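Local coordinates for protein aromatic amino acid exporter YddG (Starkeya novella, PDB 5I20) that exports amino acids of broad variety, among them threonine, methionine, lysine and glutamate, across the bacterial inner membrane, at residues 61-66 against 178-183. Sequence-based numbering, arbitrary orientation.
Sequences LRQPWP and TEVVAG
V180 meets the cytoplasmic loop before helix 65-88 through two residues, L61 and Q63. Ahead of it, T178 packs on Y226, D229 and I230 of helix 224-234. At V180 the contact begins. With chi1 at 175°, CG1 is trans to the backbone N, and CG2 is the methyl that approaches the amide end of Q63, with V180 CG2 3.9 Å from Q63 NE2. The Q63 chain bends at chi2 (-70°), which folds the amide back along the loop. There NE2 donates a hydrogen bond to V60 O, and the side chain also touches V176 and P177. L61 reaches in from the loop with its CD2 branch. That methyl, L61 CD2, stands 4.4 Å from V180 CA. The same CD2 methyl of L61 is 4.3 Å from G183 CA. With no side chain at G183, the leucine methyl meets bare backbone. The contact thus joins the two EamA-like family regions of the chain at the cytoplasmic side, well away from the centre of the molecule. No hydrogen bond or salt bridge crosses between the segments. The loop rests on segment 178-183 by loose van der Waals packing alone, and the NE2 of Q63 is taken up by V60 O in its own loop.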
ATOM      1  N   LEU A  61      -3.841  18.038  15.716  1.00 84.22           N
ATOM      2  CA  LEU A  61      -5.033  17.266  15.380  1.00 81.39           C
ATOM      3  C   LEU A  61      -6.260  18.154  15.186  1.00 80.70           C
ATOM      4  O   LEU A  61      -7.355  17.660  14.916  1.00 81.67           O
ATOM      5  CB  LEU A  61      -5.310  16.214  16.457  1.00 82.56           C
ATOM      6  CG  LEU A  61      -4.264  15.103  16.587  1.00 82.15           C
ATOM      7  CD1 LEU A  61      -4.689  14.090  17.637  1.00 83.09           C
ATOM      8  CD2 LEU A  61      -4.022  14.423  15.244  1.00 77.13           C
ATOM      9  N   ARG A  62      -6.074  19.462  15.327  1.00 74.79           N
ATOM     10  CA  ARG A  62      -7.137  20.413  15.029  1.00 75.31           C
ATOM     11  C   ARG A  62      -7.161  20.694  13.530  1.00 73.11           C
ATOM     12  O   ARG A  62      -6.441  21.565  13.042  1.00 79.47           O
ATOM     13  CB  ARG A  62      -6.945  21.711  15.817  1.00 80.27           C
ATOM     14  N   GLN A  63      -7.986  19.944  12.803  1.00 66.10           N
ATOM     15  CA  GLN A  63      -8.059  20.058  11.349  1.00 65.65           C
ATOM     16  C   GLN A  63      -9.502  20.215  10.869  1.00 65.55           C
ATOM     17  O   GLN A  63     -10.433  19.760  11.537  1.00 65.02           O
ATOM     18  CB  GLN A  63      -7.422  18.830  10.687  1.00 64.13           C
ATOM     19  CG  GLN A  63      -5.958  18.620  11.026  1.00 63.74           C
ATOM     20  CD  GLN A  63      -5.058  19.668  10.402  1.00 67.37           C
ATOM     21  OE1 GLN A  63      -5.403  20.276   9.389  1.00 71.60           O
ATOM     22  NE2 GLN A  63      -3.895  19.883  11.006  1.00 62.19           N
ATOM     23  N   PRO A  64      -9.693  20.864   9.707  1.00 65.26           N
ATOM     24  CA  PRO A  64     -11.021  20.962   9.087  1.00 70.53           C
ATOM     25  C   PRO A  64     -11.555  19.591   8.672  1.00 73.94           C
ATOM     26  O   PRO A  64     -10.774  18.648   8.548  1.00 74.23           O
ATOM     27  CB  PRO A  64     -10.775  21.844   7.855  1.00 70.34           C
ATOM     28  CG  PRO A  64      -9.506  22.566   8.142  1.00 69.90           C
ATOM     29  CD  PRO A  64      -8.680  21.630   8.962  1.00 66.32           C
ATOM     30  N   TRP A  65     -12.862  19.487   8.448  1.00 72.19           N
ATOM     31  CA  TRP A  65     -13.468  18.209   8.080  1.00 67.29           C
ATOM     32  C   TRP A  65     -13.013  17.608   6.734  1.00 65.95           C
ATOM     33  O   TRP A  65     -13.035  16.386   6.590  1.00 66.74           O
ATOM     34  CB  TRP A  65     -15.001  18.328   8.090  1.00 66.81           C
ATOM     35  CG  TRP A  65     -15.578  19.232   7.044  1.00 76.09           C
ATOM     36  CD1 TRP A  65     -15.894  20.553   7.184  1.00 78.76           C
ATOM     37  CD2 TRP A  65     -15.925  18.878   5.698  1.00 79.23           C
ATOM     38  NE1 TRP A  65     -16.407  21.044   6.008  1.00 78.68           N
ATOM     39  CE2 TRP A  65     -16.436  20.037   5.080  1.00 79.09           C
ATOM     40  CE3 TRP A  65     -15.845  17.696   4.955  1.00 79.86           C
ATOM     41  CZ2 TRP A  65     -16.868  20.047   3.755  1.00 80.70           C
ATOM     42  CZ3 TRP A  65     -16.273  17.708   3.639  1.00 79.38           C
ATOM     43  CH2 TRP A  65     -16.779  18.875   3.053  1.00 80.21           C
ATOM     44  N   PRO A  66     -12.609  18.437   5.742  1.00 65.64           N
ATOM     45  CA  PRO A  66     -12.154  17.748   4.526  1.00 59.91           C
ATOM     46  C   PRO A  66     -10.872  16.944   4.736  1.00 60.74           C
ATOM     47  O   PRO A  66     -10.616  15.997   3.993  1.00 58.26           O
ATOM     48  CB  PRO A  66     -11.911  18.895   3.537  1.00 61.62           C
ATOM     49  CG  PRO A  66     -12.747  20.013   4.034  1.00 63.15           C
ATOM     50  CD  PRO A  66     -12.710  19.895   5.524  1.00 63.92           C
ATOM     51  N   THR A 178       2.503  15.698   8.798  1.00 59.86           N
ATOM     52  CA  THR A 178       2.548  14.248   8.640  1.00 59.19           C
ATOM     53  C   THR A 178       1.953  13.524   9.843  1.00 55.48           C
ATOM     54  O   THR A 178       1.299  12.491   9.696  1.00 51.56           O
ATOM     55  CB  THR A 178       3.996  13.760   8.422  1.00 68.04           C
ATOM     56  OG1 THR A 178       4.558  14.425   7.286  1.00 75.68           O
ATOM     57  CG2 THR A 178       4.033  12.257   8.190  1.00 66.14           C
ATOM     58  N   GLU A 179       2.164  14.085  11.029  1.00 59.06           N
ATOM     59  CA  GLU A 179       1.706  13.467  12.273  1.00 67.10           C
ATOM     60  C   GLU A 179       0.184  13.332  12.343  1.00 66.04           C
ATOM     61  O   GLU A 179      -0.338  12.608  13.190  1.00 63.88           O
ATOM     62  CB  GLU A 179       2.212  14.262  13.483  1.00 76.08           C
ATOM     63  CG  GLU A 179       2.708  15.666  13.162  1.00 84.33           C
ATOM     64  CD  GLU A 179       4.145  15.686  12.670  1.00 87.58           C
ATOM     65  OE1 GLU A 179       4.966  14.896  13.182  1.00 88.79           O
ATOM     66  OE2 GLU A 179       4.452  16.491  11.764  1.00 88.87           O
ATOM     67  N   VAL A 180      -0.519  14.027  11.454  1.00 63.02           N
ATOM     68  CA  VAL A 180      -1.976  13.961  11.403  1.00 60.86           C
ATOM     69  C   VAL A 180      -2.441  12.556  10.995  1.00 56.87           C
ATOM     70  O   VAL A 180      -3.522  12.113  11.392  1.00 57.25           O
ATOM     71  CB  VAL A 180      -2.543  15.031  10.439  1.00 59.53           C
ATOM     72  CG1 VAL A 180      -4.053  14.891  10.282  1.00 62.44           C
ATOM     73  CG2 VAL A 180      -2.193  16.424  10.946  1.00 58.38           C
ATOM     74  N   VAL A 181      -1.602  11.852  10.234  1.00 54.21           N
ATOM     75  CA  VAL A 181      -1.865  10.469   9.823  1.00 52.57           C
ATOM     76  C   VAL A 181      -2.146   9.565  11.027  1.00 54.01           C
ATOM     77  O   VAL A 181      -2.928   8.617  10.936  1.00 58.77           O
ATOM     78  CB  VAL A 181      -0.679   9.901   9.001  1.00 54.50           C
ATOM     79  CG1 VAL A 181      -0.807   8.395   8.804  1.00 53.52           C
ATOM     80  CG2 VAL A 181      -0.585  10.607   7.653  1.00 48.49           C
ATOM     81  N   ALA A 182      -1.518   9.875  12.159  1.00 58.39           N
ATOM     82  CA  ALA A 182      -1.796   9.174  13.409  1.00 55.98           C
ATOM     83  C   ALA A 182      -3.280   9.254  13.753  1.00 55.75           C
ATOM     84  O   ALA A 182      -3.868   8.286  14.233  1.00 55.76           O
ATOM     85  CB  ALA A 182      -0.953   9.749  14.540  1.00 55.90           C
ATOM     86  N   GLY A 183      -3.877  10.412  13.497  1.00 55.66           N
ATOM     87  CA  GLY A 183      -5.300  10.597  13.707  1.00 58.37           C
ATOM     88  C   GLY A 183      -6.112   9.741  12.756  1.00 55.89           C
ATOM     89  O   GLY A 183      -7.167   9.223  13.120  1.00 60.06           O
TER